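Local structure of ancylostoma secreted protein 1 (Necator americanus, 3NT8) at residues Ser30-Thr33 with Asp34-Gln38; Phe43-Asn46 with Ala47-Arg50; Glu120-Leu123 with Ser124-Ser128; Gly145-Ala148 with Phe149-Val153. The protein is a secreted hookworm protein built of two CAP domains and is probably associated with the transition of infective larvae to parasitism. All blocks are in the same frame, centred on the assembly; numbering follows the deposited sequence.

Contact 1: Ser30-Thr33 with Asp34-Gln38; sequences SGIT and DSDRQ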
ATOM      1  N   SER A  30     -31.692  -6.823  -1.328  1.00 22.17           N
ATOM      2  CA  SER A  30     -32.797  -6.156  -2.047  1.00 21.83           C
ATOM      3  C   SER A  30     -32.755  -4.573  -1.956  1.00 20.29           C
ATOM      4  O   SER A  30     -33.643  -3.906  -2.461  1.00 20.06           O
ATOM      5  CB  SER A  30     -34.160  -6.711  -1.559  1.00 21.78           C
ATOM      6  OG  SER A  30     -34.387  -6.353  -0.199  1.00 26.55           O
ATOM      7  N   GLY A  31     -31.756  -4.019  -1.257  1.00 18.37           N
ATOM      8  CA  GLY A  31     -31.581  -2.561  -1.046  1.00 17.89           C
ATOM      9  C   GLY A  31     -31.290  -1.856  -2.379  1.00 17.54           C
ATOM     10  O   GLY A  31     -31.743  -0.713  -2.638  1.00 17.50           O
ATOM     11  N   ILE A  32     -30.556  -2.536  -3.256  1.00 14.41           N
ATOM     12  CA  ILE A  32     -30.324  -1.950  -4.589  1.00 15.17           C
ATOM     13  C   ILE A  32     -30.640  -3.013  -5.633  1.00 15.60           C
ATOM     14  O   ILE A  32     -30.783  -4.192  -5.251  1.00 14.11           O
ATOM     15  CB  ILE A  32     -28.926  -1.354  -4.720  1.00 13.94           C
ATOM     16  CG1 ILE A  32     -27.830  -2.402  -4.412  1.00 12.17           C
ATOM     17  CG2 ILE A  32     -28.795  -0.159  -3.716  1.00 13.81           C
ATOM     18  CD1 ILE A  32     -26.353  -1.898  -4.832  1.00 10.54           C
ATOM     19  N   THR A  33     -30.827  -2.590  -6.902  1.00 15.83           N
ATOM     20  CA  THR A  33     -31.023  -3.573  -7.994  1.00 16.77           C
ATOM     21  C   THR A  33     -29.728  -4.004  -8.738  1.00 16.49           C
ATOM     22  O   THR A  33     -28.702  -3.373  -8.599  1.00 16.31           O
ATOM     23  CB  THR A  33     -32.021  -3.077  -9.014  1.00 15.48           C
ATOM     24  OG1 THR A  33     -31.410  -2.025  -9.781  1.00 18.67           O
ATOM     25  CG2 THR A  33     -33.245  -2.535  -8.283  1.00 16.75           C
ATOM     26  N   ASP A  34     -29.807  -5.039  -9.584  1.00 18.13           N
ATOM     27  CA  ASP A  34     -28.647  -5.394 -10.434  1.00 19.24           C
ATOM     28  C   ASP A  34     -28.287  -4.292 -11.369  1.00 19.63           C
ATOM     29  O   ASP A  34     -27.104  -4.083 -11.664  1.00 20.10           O
ATOM     30  CB  ASP A  34     -28.833  -6.701 -11.178  1.00 20.09           C
ATOM     31  CG  ASP A  34     -28.597  -7.888 -10.284  1.00 23.91           C
ATOM     32  OD1 ASP A  34     -28.265  -7.662  -9.083  1.00 29.48           O
ATOM     33  OD2 ASP A  34     -28.781  -9.038 -10.753  1.00 27.74           O
ATOM     34  N   SER A  35     -29.294  -3.553 -11.784  1.00 18.90           N
ATOM     35  CA  SER A  35     -29.100  -2.466 -12.694  1.00 18.11           C
ATOM     36  C   SER A  35     -28.287  -1.369 -12.017  1.00 18.32           C
ATOM     37  O   SER A  35     -27.488  -0.672 -12.660  1.00 17.72           O
ATOM     38  CB  SER A  35     -30.466  -1.938 -13.162  1.00 17.60           C
ATOM     39  OG  SER A  35     -30.218  -0.869 -14.007  1.00 17.44           O
ATOM     40  N   ASP A  36     -28.498  -1.221 -10.708  1.00 18.08           N
ATOM     41  CA  ASP A  36     -27.717  -0.311  -9.889  1.00 17.33           C
ATOM     42  C   ASP A  36     -26.299  -0.815  -9.728  1.00 15.94           C
ATOM     43  O   ASP A  36     -25.382  -0.047  -9.823  1.00 17.09           O
ATOM     44  CB  ASP A  36     -28.334  -0.187  -8.499  1.00 17.05           C
ATOM     45  CG  ASP A  36     -29.713   0.476  -8.526  1.00 19.47           C
ATOM     46  OD1 ASP A  36     -30.011   1.258  -9.447  1.00 22.94           O
ATOM     47  OD2 ASP A  36     -30.466   0.228  -7.586  1.00 22.34           O
ATOM     48  N   ARG A  37     -26.135  -2.106  -9.485  1.00 16.65           N
ATOM     49  CA  ARG A  37     -24.827  -2.648  -9.276  1.00 16.52           C
ATOM     50  C   ARG A  37     -24.028  -2.500 -10.557  1.00 17.52           C
ATOM     51  O   ARG A  37     -22.808  -2.397 -10.508  1.00 17.02           O
ATOM     52  CB  ARG A  37     -24.881  -4.107  -8.894  1.00 16.20           C
ATOM     53  CG  ARG A  37     -25.563  -4.379  -7.619  1.00 16.85           C
ATOM     54  CD  ARG A  37     -25.864  -5.864  -7.455  1.00 18.09           C
ATOM     55  NE  ARG A  37     -26.265  -6.148  -6.075  1.00 19.10           N
ATOM     56  CZ  ARG A  37     -27.527  -6.224  -5.701  1.00 19.71           C
ATOM     57  NH1 ARG A  37     -28.485  -6.133  -6.613  1.00 11.24           N
ATOM     58  NH2 ARG A  37     -27.806  -6.454  -4.431  1.00 21.90           N
ATOM     59  N   GLN A  38     -24.692  -2.602 -11.701  1.00 17.68           N
ATOM     60  CA  GLN A  38     -24.033  -2.577 -12.970  1.00 16.71           C
ATOM     61  C   GLN A  38     -23.682  -1.120 -13.224  1.00 16.21           C
ATOM     62  O   GLN A  38     -22.659  -0.862 -13.740  1.00 17.74           O
ATOM     63  CB  GLN A  38     -24.970  -3.174 -14.032  1.00 16.57           C
ATOM     64  CG  GLN A  38     -24.317  -3.381 -15.406  1.00 18.51           C
ATOM     65  CD  GLN A  38     -23.408  -4.589 -15.401  1.00 17.44           C
ATOM     66  OE1 GLN A  38     -23.879  -5.706 -15.154  1.00 22.69           O
ATOM     67  NE2 GLN A  38     -22.096  -4.384 -15.602  1.00 18.76           N
TER
HETATM   68  O   HOH W   1     -32.969   0.082 -10.710  1.00 26.10           O
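Thr33 and Asp36 exchange hydrogen bonds in both directions, each backbone N-H being taken by the other's side chain: this is a capping box at the start of helix 34-52. Thr33 N gives an almost straight bond to Asp36 OD2 (2.9 Å, 168°), arriving from above the carboxylate plane rather than within it. In return Asp36 N donates to Thr33 OG1 at 3.2 Å. That oxygen can reach back over the first turn because it sits between its own backbone N and carbonyl carbon (chi1 72°), and it also binds a water 2.8 Å away. Behind the box, Arg37 N closes the first helical bond to Thr33 O at 3.0 Å. The Arg37 side chain, extended from CG to NE, runs back across Ile32, whose CG1 lies 4.0 Å above the centre of the guanidinium plane. Arg37 NH1 meets Asp34 OD1 at 2.9 Å in a salt bridge of weak hydrogen-bond angle, while NH2 pairs with Glu79 of helix 76-85. Asp36 OD2 is also hydrogen-bonded to Tyr164 OH, so two bonds hold this oxygen. Two acids thus pair with different nitrogens of the arginine, and the capping carboxylate, close to the positive end of the helix dipole, would be expected to favour its charged form.

Contact 2: Phe43-Asn46 with Ala47-Arg50; sequences FHNN and ARRR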
ATOM      1  N   PHE A  43     -19.305   2.473 -14.149  1.00 14.70           N
ATOM      2  CA  PHE A  43     -18.770   3.837 -14.053  1.00 15.62           C
ATOM      3  C   PHE A  43     -17.298   3.751 -13.541  1.00 15.32           C
ATOM      4  O   PHE A  43     -16.396   4.470 -14.014  1.00 15.00           O
ATOM      5  CB  PHE A  43     -19.662   4.721 -13.162  1.00 14.99           C
ATOM      6  CG  PHE A  43     -19.312   6.200 -13.221  1.00 18.86           C
ATOM      7  CD1 PHE A  43     -20.167   7.109 -13.888  1.00 21.93           C
ATOM      8  CD2 PHE A  43     -18.159   6.696 -12.610  1.00 14.93           C
ATOM      9  CE1 PHE A  43     -19.843   8.448 -13.953  1.00 19.87           C
ATOM     10  CE2 PHE A  43     -17.841   8.055 -12.684  1.00 19.46           C
ATOM     11  CZ  PHE A  43     -18.703   8.932 -13.333  1.00 19.52           C
ATOM     12  N   HIS A  44     -17.045   2.862 -12.600  1.00 14.26           N
ATOM     13  CA  HIS A  44     -15.705   2.812 -12.047  1.00 15.94           C
ATOM     14  C   HIS A  44     -14.727   2.267 -13.092  1.00 16.97           C
ATOM     15  O   HIS A  44     -13.657   2.820 -13.249  1.00 15.63           O
ATOM     16  CB  HIS A  44     -15.613   1.982 -10.772  1.00 15.02           C
ATOM     17  CG  HIS A  44     -16.043   2.690  -9.512  1.00 16.15           C
ATOM     18  ND1 HIS A  44     -17.363   2.806  -9.122  1.00 17.19           N
ATOM     19  CD2 HIS A  44     -15.314   3.247  -8.505  1.00 17.82           C
ATOM     20  CE1 HIS A  44     -17.426   3.444  -7.961  1.00 14.02           C
ATOM     21  NE2 HIS A  44     -16.196   3.712  -7.561  1.00 16.44           N
ATOM     22  N   ASN A  45     -15.088   1.158 -13.764  1.00 17.80           N
ATOM     23  CA  ASN A  45     -14.187   0.528 -14.745  1.00 17.64           C
ATOM     24  C   ASN A  45     -13.979   1.298 -16.031  1.00 16.94           C
ATOM     25  O   ASN A  45     -12.922   1.199 -16.646  1.00 16.46           O
ATOM     26  CB  ASN A  45     -14.674  -0.861 -15.087  1.00 17.20           C
ATOM     27  CG  ASN A  45     -14.506  -1.781 -13.954  1.00 18.03           C
ATOM     28  OD1 ASN A  45     -13.513  -1.684 -13.228  1.00 11.55           O
ATOM     29  ND2 ASN A  45     -15.477  -2.678 -13.756  1.00 20.45           N
ATOM     30  N   ASN A  46     -15.000   2.014 -16.463  1.00 15.95           N
ATOM     31  CA  ASN A  46     -14.859   2.857 -17.628  1.00 17.24           C
ATOM     32  C   ASN A  46     -13.903   4.012 -17.349  1.00 17.84           C
ATOM     33  O   ASN A  46     -13.123   4.392 -18.238  1.00 19.81           O
ATOM     34  CB  ASN A  46     -16.223   3.411 -18.105  1.00 16.39           C
ATOM     35  CG  ASN A  46     -17.117   2.302 -18.626  1.00 18.41           C
ATOM     36  OD1 ASN A  46     -16.606   1.329 -19.151  1.00 21.47           O
ATOM     37  ND2 ASN A  46     -18.428   2.433 -18.471  1.00 18.24           N
ATOM     38  N   ALA A  47     -14.023   4.605 -16.166  1.00 15.07           N
ATOM     39  CA  ALA A  47     -13.170   5.699 -15.756  1.00 16.46           C
ATOM     40  C   ALA A  47     -11.760   5.199 -15.467  1.00 15.79           C
ATOM     41  O   ALA A  47     -10.780   5.877 -15.820  1.00 15.43           O
ATOM     42  CB  ALA A  47     -13.751   6.476 -14.494  1.00 14.03           C
ATOM     43  N   ARG A  48     -11.650   4.022 -14.880  1.00 14.67           N
ATOM     44  CA  ARG A  48     -10.284   3.454 -14.692  1.00 16.55           C
ATOM     45  C   ARG A  48      -9.529   3.167 -16.021  1.00 16.36           C
ATOM     46  O   ARG A  48      -8.288   3.324 -16.086  1.00 17.05           O
ATOM     47  CB  ARG A  48     -10.297   2.227 -13.762  1.00 16.67           C
ATOM     48  CG  ARG A  48     -10.717   2.564 -12.317  1.00 17.77           C
ATOM     49  CD  ARG A  48     -11.182   1.362 -11.427  1.00 15.59           C
ATOM     50  NE  ARG A  48     -10.053   0.514 -11.112  1.00 14.99           N
ATOM     51  CZ  ARG A  48      -9.240   0.679 -10.067  1.00 11.68           C
ATOM     52  NH1 ARG A  48      -9.498   1.633  -9.132  1.00  8.46           N
ATOM     53  NH2 ARG A  48      -8.219  -0.146  -9.942  1.00  5.07           N
ATOM     54  N   ARG A  49     -10.274   2.759 -17.049  1.00 15.84           N
ATOM     55  CA  ARG A  49      -9.736   2.342 -18.333  1.00 15.97           C
ATOM     56  C   ARG A  49      -9.317   3.577 -19.100  1.00 16.50           C
ATOM     57  O   ARG A  49      -8.300   3.537 -19.759  1.00 16.36           O
ATOM     58  CB  ARG A  49     -10.752   1.529 -19.133  1.00 16.16           C
ATOM     59  CG  ARG A  49     -10.230   1.008 -20.469  1.00 17.80           C
ATOM     60  CD  ARG A  49     -11.292   0.188 -21.155  1.00 16.76           C
ATOM     61  NE  ARG A  49     -11.128  -1.229 -20.818  1.00 18.44           N
ATOM     62  CZ  ARG A  49     -12.018  -1.975 -20.161  1.00 18.95           C
ATOM     63  NH1 ARG A  49     -13.172  -1.477 -19.748  1.00 19.43           N
ATOM     64  NH2 ARG A  49     -11.750  -3.242 -19.935  1.00 13.78           N
ATOM     65  N   ARG A  50     -10.122   4.650 -19.002  1.00 15.76           N
ATOM     66  CA  ARG A  50      -9.750   5.939 -19.519  1.00 16.32           C
ATOM     67  C   ARG A  50      -8.438   6.443 -18.986  1.00 16.52           C
ATOM     68  O   ARG A  50      -7.672   7.019 -19.750  1.00 18.84           O
ATOM     69  CB  ARG A  50     -10.838   6.993 -19.361  1.00 15.45           C
ATOM     70  CG  ARG A  50     -12.060   6.774 -20.232  1.00 17.51           C
ATOM     71  CD  ARG A  50     -12.979   7.942 -20.156  1.00 22.18           C
ATOM     72  NE  ARG A  50     -12.428   9.207 -20.687  1.00 29.94           N
ATOM     73  CZ  ARG A  50     -12.344   9.591 -21.989  1.00 35.99           C
ATOM     74  NH1 ARG A  50     -12.708   8.794 -22.999  1.00 38.21           N
ATOM     75  NH2 ARG A  50     -11.856  10.810 -22.306  1.00 37.16           N
TER
HETATM   76  O   HOH W   2     -14.543   1.104 -20.848  1.00 24.70           O
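Arg48 lays its aliphatic chain against the carbonyl of His44, one turn earlier on helix 34-52, and this is the close-packed side of the contact. Its CG comes within 3.1 Å of His44 O, the same oxygen that accepts Arg48 N at 2.9 Å. The chain then bends at chi3 (70°), turning the guanidinium off the helix toward main-chain oxygens of Met152, Tyr70 and Tyr154. Ala47 is similarly close: Ala47 CB rests 3.4 Å from Phe43 O, which takes the Ala47 N-H from above the carbonyl plane. The solvent side is looser. There the side chains of Asn46 and Arg49 are linked through a water, which donates to Asn46 OD1 at 2.7 Å and accepts from Arg49 NH1 at 3.1 Å. Asn46 OD1 lies at the edge of the Arg49 guanidinium, near its plane, but 4.5 Å from Arg49 NH1. The other nitrogens of Arg49 are held by the carbonyls of Glu210 and Asp211, and Arg50 pairs with Glu56. Phe43, His44 and Ala47 face helix 119-127, with Phe43 and His44 also touching Met152 of helix 147-153, while His44 NE2 bonds Tyr177 OH on strand 170-177 of the N-terminal domain's sheet.

Contact 3: Glu120-Leu123 with Ser124-Ser128; sequences EPTL and SGWWS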
ATOM      1  N   GLU A 120     -25.225   8.469 -10.868  1.00 18.17           N
ATOM      2  CA  GLU A 120     -24.284   9.037 -11.782  1.00 19.81           C
ATOM      3  C   GLU A 120     -23.705  10.357 -11.290  1.00 19.68           C
ATOM      4  O   GLU A 120     -22.503  10.557 -11.346  1.00 19.60           O
ATOM      5  CB  GLU A 120     -24.893   9.157 -13.196  1.00 20.43           C
ATOM      6  CG  GLU A 120     -23.826   9.425 -14.343  1.00 23.86           C
ATOM      7  CD  GLU A 120     -23.256  10.859 -14.411  1.00 28.27           C
ATOM      8  OE1 GLU A 120     -23.921  11.876 -13.983  1.00 26.82           O
ATOM      9  OE2 GLU A 120     -22.117  10.970 -14.937  1.00 27.27           O
ATOM     10  N   PRO A 121     -24.571  11.258 -10.808  1.00 20.65           N
ATOM     11  CA  PRO A 121     -24.024  12.499 -10.325  1.00 19.99           C
ATOM     12  C   PRO A 121     -23.240  12.315  -9.024  1.00 19.21           C
ATOM     13  O   PRO A 121     -22.391  13.142  -8.739  1.00 18.99           O
ATOM     14  CB  PRO A 121     -25.279  13.406 -10.155  1.00 20.02           C
ATOM     15  CG  PRO A 121     -26.367  12.418  -9.847  1.00 22.77           C
ATOM     16  CD  PRO A 121     -26.050  11.299 -10.861  1.00 19.67           C
ATOM     17  N   THR A 122     -23.536  11.269  -8.229  1.00 16.71           N
ATOM     18  CA  THR A 122     -22.689  10.962  -7.054  1.00 14.79           C
ATOM     19  C   THR A 122     -21.261  10.559  -7.462  1.00 15.84           C
ATOM     20  O   THR A 122     -20.260  11.088  -6.952  1.00 15.26           O
ATOM     21  CB  THR A 122     -23.253   9.838  -6.179  1.00 12.82           C
ATOM     22  OG1 THR A 122     -24.519  10.265  -5.706  1.00 14.25           O
ATOM     23  CG2 THR A 122     -22.354   9.574  -4.959  1.00 12.40           C
ATOM     24  N   LEU A 123     -21.192   9.603  -8.380  1.00 15.26           N
ATOM     25  CA  LEU A 123     -19.933   9.048  -8.789  1.00 15.99           C
ATOM     26  C   LEU A 123     -19.112  10.118  -9.594  1.00 17.14           C
ATOM     27  O   LEU A 123     -17.875  10.231  -9.433  1.00 18.08           O
ATOM     28  CB  LEU A 123     -20.126   7.714  -9.517  1.00 14.01           C
ATOM     29  CG  LEU A 123     -20.009   6.455  -8.613  1.00 17.58           C
ATOM     30  CD1 LEU A 123     -21.109   6.468  -7.589  1.00 21.31           C
ATOM     31  CD2 LEU A 123     -20.165   5.232  -9.404  1.00 14.32           C
ATOM     32  N   SER A 124     -19.792  10.912 -10.399  1.00 16.09           N
ATOM     33  CA  SER A 124     -19.097  11.917 -11.161  1.00 17.51           C
ATOM     34  C   SER A 124     -18.601  13.081 -10.338  1.00 17.82           C
ATOM     35  O   SER A 124     -17.557  13.708 -10.665  1.00 18.96           O
ATOM     36  CB  SER A 124     -19.901  12.340 -12.420  1.00 18.43           C
ATOM     37  OG  SER A 124     -21.073  13.073 -12.150  1.00 23.86           O
ATOM     38  N   GLY A 125     -19.319  13.362  -9.258  1.00 17.76           N
ATOM     39  CA  GLY A 125     -18.898  14.297  -8.199  1.00 17.26           C
ATOM     40  C   GLY A 125     -17.638  13.808  -7.441  1.00 17.29           C
ATOM     41  O   GLY A 125     -16.711  14.602  -7.179  1.00 17.31           O
ATOM     42  N   TRP A 126     -17.598  12.528  -7.112  1.00 15.31           N
ATOM     43  CA  TRP A 126     -16.377  11.884  -6.550  1.00 15.37           C
ATOM     44  C   TRP A 126     -15.207  11.976  -7.495  1.00 15.75           C
ATOM     45  O   TRP A 126     -14.105  12.349  -7.105  1.00 15.82           O
ATOM     46  CB  TRP A 126     -16.632  10.414  -6.185  1.00 12.13           C
ATOM     47  CG  TRP A 126     -17.542  10.222  -5.050  1.00 12.38           C
ATOM     48  CD1 TRP A 126     -17.854  11.159  -4.066  1.00 12.31           C
ATOM     49  CD2 TRP A 126     -18.255   9.026  -4.684  1.00 11.16           C
ATOM     50  NE1 TRP A 126     -18.720  10.602  -3.166  1.00 11.81           N
ATOM     51  CE2 TRP A 126     -19.012   9.318  -3.531  1.00  7.10           C
ATOM     52  CE3 TRP A 126     -18.330   7.752  -5.213  1.00  6.65           C
ATOM     53  CZ2 TRP A 126     -19.825   8.374  -2.884  1.00  8.32           C
ATOM     54  CZ3 TRP A 126     -19.170   6.821  -4.581  1.00  8.75           C
ATOM     55  CH2 TRP A 126     -19.907   7.147  -3.436  1.00 10.82           C
ATOM     56  N   TRP A 127     -15.486  11.641  -8.751  1.00 16.11           N
ATOM     57  CA  TRP A 127     -14.493  11.575  -9.788  1.00 16.30           C
ATOM     58  C   TRP A 127     -13.878  12.975 -10.165  1.00 16.88           C
ATOM     59  O   TRP A 127     -12.710  13.033 -10.594  1.00 19.52           O
ATOM     60  CB  TRP A 127     -15.101  10.830 -11.027  1.00 14.77           C
ATOM     61  CG  TRP A 127     -13.989  10.472 -12.085  1.00 17.02           C
ATOM     62  CD1 TRP A 127     -13.653  11.189 -13.200  1.00 13.75           C
ATOM     63  CD2 TRP A 127     -13.039   9.383 -12.012  1.00 19.12           C
ATOM     64  NE1 TRP A 127     -12.605  10.587 -13.858  1.00 19.00           N
ATOM     65  CE2 TRP A 127     -12.194   9.489 -13.140  1.00 16.07           C
ATOM     66  CE3 TRP A 127     -12.849   8.310 -11.119  1.00 17.90           C
ATOM     67  CZ2 TRP A 127     -11.195   8.576 -13.403  1.00 14.41           C
ATOM     68  CZ3 TRP A 127     -11.852   7.404 -11.376  1.00 14.20           C
ATOM     69  CH2 TRP A 127     -11.022   7.544 -12.504  1.00 17.98           C
ATOM     70  N   SER A 128     -14.604  14.079  -9.913  1.00 16.71           N
ATOM     71  CA  SER A 128     -14.285  15.384 -10.446  1.00 17.62           C
ATOM     72  C   SER A 128     -13.103  15.990  -9.684  1.00 18.74           C
ATOM     73  O   SER A 128     -12.650  17.069 -10.013  1.00 18.48           O
ATOM     74  CB  SER A 128     -15.522  16.345 -10.496  1.00 17.61           C
ATOM     75  OG  SER A 128     -16.068  16.619  -9.204  1.00 22.83           O
TER
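Glu120 O accepts two hydrogen bonds from Ser124, one from the backbone N at 2.9 Å and one from OG at 3.0 Å, and the donors arrive from opposite faces of the carbonyl plane. The hydroxyl reaches back because OG stands between the serine's N and carbonyl carbon (chi1 70°). Three further backbone bonds continue the helix, from Gly125 N to Pro121 O, Trp126 N to Thr122 O and Trp127 N to Leu123 O. At the far end Ser128 OG donates to Gly125 O at 2.9 Å. The second kind of interaction is CH-pi. Thr122 CG2 sits over one face of the Trp126 indole, 3.7 Å from the centroid of the six-membered ring and 21° off its normal. The two side chains run side by side in the same direction; CG2 is anti to the backbone N (OG1 chi1 -61°), while OG1 turns to Lys118 O and Trp106 NE1. Apolar packing completes the set: Leu123 CD1 touches the indole at Trp126 CZ3, 3.6 Å away, in an oblique approach. Trp126 and Thr122 face the sheet, against Met104 of strand 100-107 and, respectively, Cys175 and Val173 of strand 170-177. Leu123 and Trp127 turn to helix 34-52, and both tryptophans also pack on helix 147-153.

Contact 4: Gly145-Ala148 with Phe149-Val153; sequences GLFA and FSNMV
The first turn of helix 147-153, a short helix of the N-terminal CAP domain, is closed by Leu146 and Ser150. Leu146 O accepts from Ser150 N at 2.8 Å, the donor lying nearly along the C=O axis. Ser150 OG adds a bond of 2.9 Å to the next carbonyl, Phe147 O, which it meets from above the carbonyl plane; the serine's chi1 of 78° folds the hydroxyl back over the preceding turn. A water continues the polar run at the helix start, donating to Gly145 O at 2.9 Å and accepting from Phe149 N. On another side, Asn151 ND2 lies over one face of the Phe147 ring, 3.7 Å above its plane and offset toward the rim. Ring and amide planes are perpendicular. The hydrogen bond of ND2 goes to Asn102 OD1 on strand 100-107, and Asn102 ND2 in turn bonds Ala148 O, so the Asn102 amide bonds the helix twice, once as acceptor and once as donor. Leu146 CD2 approaches the Phe149 ring obliquely, 4.2 Å from Phe149 CD2, and Val153 CG1 packs on a face of that ring at a height of 3.6 Å. The buried polar groups of Ser150 and Asn151 are therefore met by a backbone carbonyl and by Asn102, and Phe149 N by the water.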
ATOM      1  N   GLY A 145      -8.123  17.769  -1.956  1.00 27.88           N
ATOM      2  CA  GLY A 145      -9.427  17.430  -2.622  1.00 24.80           C
ATOM      3  C   GLY A 145      -9.434  16.220  -3.569  1.00 22.95           C
ATOM      4  O   GLY A 145     -10.298  16.086  -4.449  1.00 23.42           O
ATOM      5  N   LEU A 146      -8.459  15.320  -3.421  1.00 21.45           N
ATOM      6  CA  LEU A 146      -8.406  14.071  -4.225  1.00 18.83           C
ATOM      7  C   LEU A 146      -8.919  12.848  -3.454  1.00 17.84           C
ATOM      8  O   LEU A 146      -8.849  11.688  -3.926  1.00 17.89           O
ATOM      9  CB  LEU A 146      -6.949  13.838  -4.720  1.00 19.12           C
ATOM     10  CG  LEU A 146      -6.407  14.894  -5.714  1.00 19.99           C
ATOM     11  CD1 LEU A 146      -4.889  14.818  -5.844  1.00 21.83           C
ATOM     12  CD2 LEU A 146      -7.029  14.905  -7.062  1.00 16.12           C
ATOM     13  N   PHE A 147      -9.408  13.055  -2.239  1.00 17.63           N
ATOM     14  CA  PHE A 147      -9.790  11.907  -1.425  1.00 16.00           C
ATOM     15  C   PHE A 147     -10.692  10.930  -2.153  1.00 16.86           C
ATOM     16  O   PHE A 147     -10.440   9.714  -2.180  1.00 17.92           O
ATOM     17  CB  PHE A 147     -10.508  12.343  -0.175  1.00 17.33           C
ATOM     18  CG  PHE A 147     -10.937  11.183   0.695  1.00 17.29           C
ATOM     19  CD1 PHE A 147     -10.014  10.511   1.503  1.00 19.80           C
ATOM     20  CD2 PHE A 147     -12.250  10.745   0.677  1.00 19.27           C
ATOM     21  CE1 PHE A 147     -10.397   9.421   2.295  1.00 20.53           C
ATOM     22  CE2 PHE A 147     -12.643   9.647   1.485  1.00 17.79           C
ATOM     23  CZ  PHE A 147     -11.709   8.989   2.260  1.00 18.64           C
ATOM     24  N   ALA A 148     -11.785  11.444  -2.684  1.00 15.05           N
ATOM     25  CA  ALA A 148     -12.795  10.629  -3.270  1.00 15.91           C
ATOM     26  C   ALA A 148     -12.336  10.036  -4.621  1.00 15.76           C
ATOM     27  O   ALA A 148     -12.641   8.907  -4.900  1.00 17.17           O
ATOM     28  CB  ALA A 148     -14.122  11.465  -3.396  1.00 16.19           C
ATOM     29  N   PHE A 149     -11.560  10.792  -5.397  1.00 16.35           N
ATOM     30  CA  PHE A 149     -10.975  10.337  -6.648  1.00 16.72           C
ATOM     31  C   PHE A 149      -9.956   9.231  -6.452  1.00 15.93           C
ATOM     32  O   PHE A 149      -9.972   8.299  -7.236  1.00 15.94           O
ATOM     33  CB  PHE A 149     -10.368  11.531  -7.426  1.00 18.23           C
ATOM     34  CG  PHE A 149      -9.488  11.135  -8.625  1.00 19.13           C
ATOM     35  CD1 PHE A 149     -10.065  10.830  -9.852  1.00 20.10           C
ATOM     36  CD2 PHE A 149      -8.085  11.088  -8.516  1.00 19.76           C
ATOM     37  CE1 PHE A 149      -9.276  10.470 -10.972  1.00 20.31           C
ATOM     38  CE2 PHE A 149      -7.256  10.740  -9.636  1.00 18.16           C
ATOM     39  CZ  PHE A 149      -7.851  10.420 -10.860  1.00 20.38           C
ATOM     40  N   SER A 150      -9.135   9.308  -5.401  1.00 14.68           N
ATOM     41  CA  SER A 150      -8.103   8.321  -5.061  1.00 15.09           C
ATOM     42  C   SER A 150      -8.611   6.905  -4.818  1.00 15.61           C
ATOM     43  O   SER A 150      -8.015   5.954  -5.343  1.00 16.88           O
ATOM     44  CB  SER A 150      -7.216   8.810  -3.903  1.00 13.60           C
ATOM     45  OG  SER A 150      -7.818   8.685  -2.622  1.00 16.58           O
ATOM     46  N   ASN A 151      -9.739   6.765  -4.102  1.00 15.41           N
ATOM     47  CA  ASN A 151     -10.419   5.483  -3.932  1.00 14.53           C
ATOM     48  C   ASN A 151     -10.966   4.919  -5.216  1.00 14.88           C
ATOM     49  O   ASN A 151     -10.900   3.725  -5.422  1.00 13.93           O
ATOM     50  CB  ASN A 151     -11.553   5.491  -2.854  1.00 15.32           C
ATOM     51  CG  ASN A 151     -11.047   5.945  -1.495  1.00 14.91           C
ATOM     52  OD1 ASN A 151      -9.993   5.512  -1.082  1.00 17.74           O
ATOM     53  ND2 ASN A 151     -11.764   6.879  -0.843  1.00 17.09           N
ATOM     54  N   MET A 152     -11.457   5.776  -6.092  1.00 15.23           N
ATOM     55  CA  MET A 152     -12.037   5.301  -7.363  1.00 14.44           C
ATOM     56  C   MET A 152     -10.965   4.777  -8.319  1.00 14.18           C
ATOM     57  O   MET A 152     -11.211   3.807  -9.035  1.00 14.60           O
ATOM     58  CB  MET A 152     -12.861   6.397  -8.035  1.00 11.84           C
ATOM     59  CG  MET A 152     -14.029   6.867  -7.220  1.00 13.58           C
ATOM     60  SD  MET A 152     -15.249   7.899  -8.128  1.00 16.91           S
ATOM     61  CE  MET A 152     -15.746   6.781  -9.468  1.00  7.10           C
ATOM     62  N   VAL A 153      -9.793   5.408  -8.310  1.00 14.30           N
ATOM     63  CA  VAL A 153      -8.784   5.244  -9.350  1.00 13.69           C
ATOM     64  C   VAL A 153      -7.666   4.319  -8.914  1.00 15.24           C
ATOM     65  O   VAL A 153      -6.875   3.853  -9.777  1.00 17.67           O
ATOM     66  CB  VAL A 153      -8.229   6.650  -9.850  1.00 13.26           C
ATOM     67  CG1 VAL A 153      -7.131   7.131  -8.982  1.00 14.68           C
ATOM     68  CG2 VAL A 153      -7.692   6.583 -11.238  1.00  8.18           C
TER
HETATM   69  O   HOH W   3     -12.101  13.846  -4.814  1.00 29.88           O

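In chain order the contacts run 1 to 4, all on the same side of the chain's centre. Contacts 1 and 2 share helix 34-52, their centres 19 Å apart: the first opens the helix and the second lies further along it, with no touch between them. Contacts 2, 3 and 4 form a mutually touching cluster, with centres 10 to 13 Å apart, in which helices 34-52, 119-127 and 147-153 meet. Ala47 CB packs on Trp127 CZ2 at 3.5 Å, Trp126 CB on Met152 SD at 3.5 Å, and Trp127 CH2 on Val153 CG2 at 3.7 Å. Segments distant in sequence thus build one helical layer of the N-terminal CAP domain.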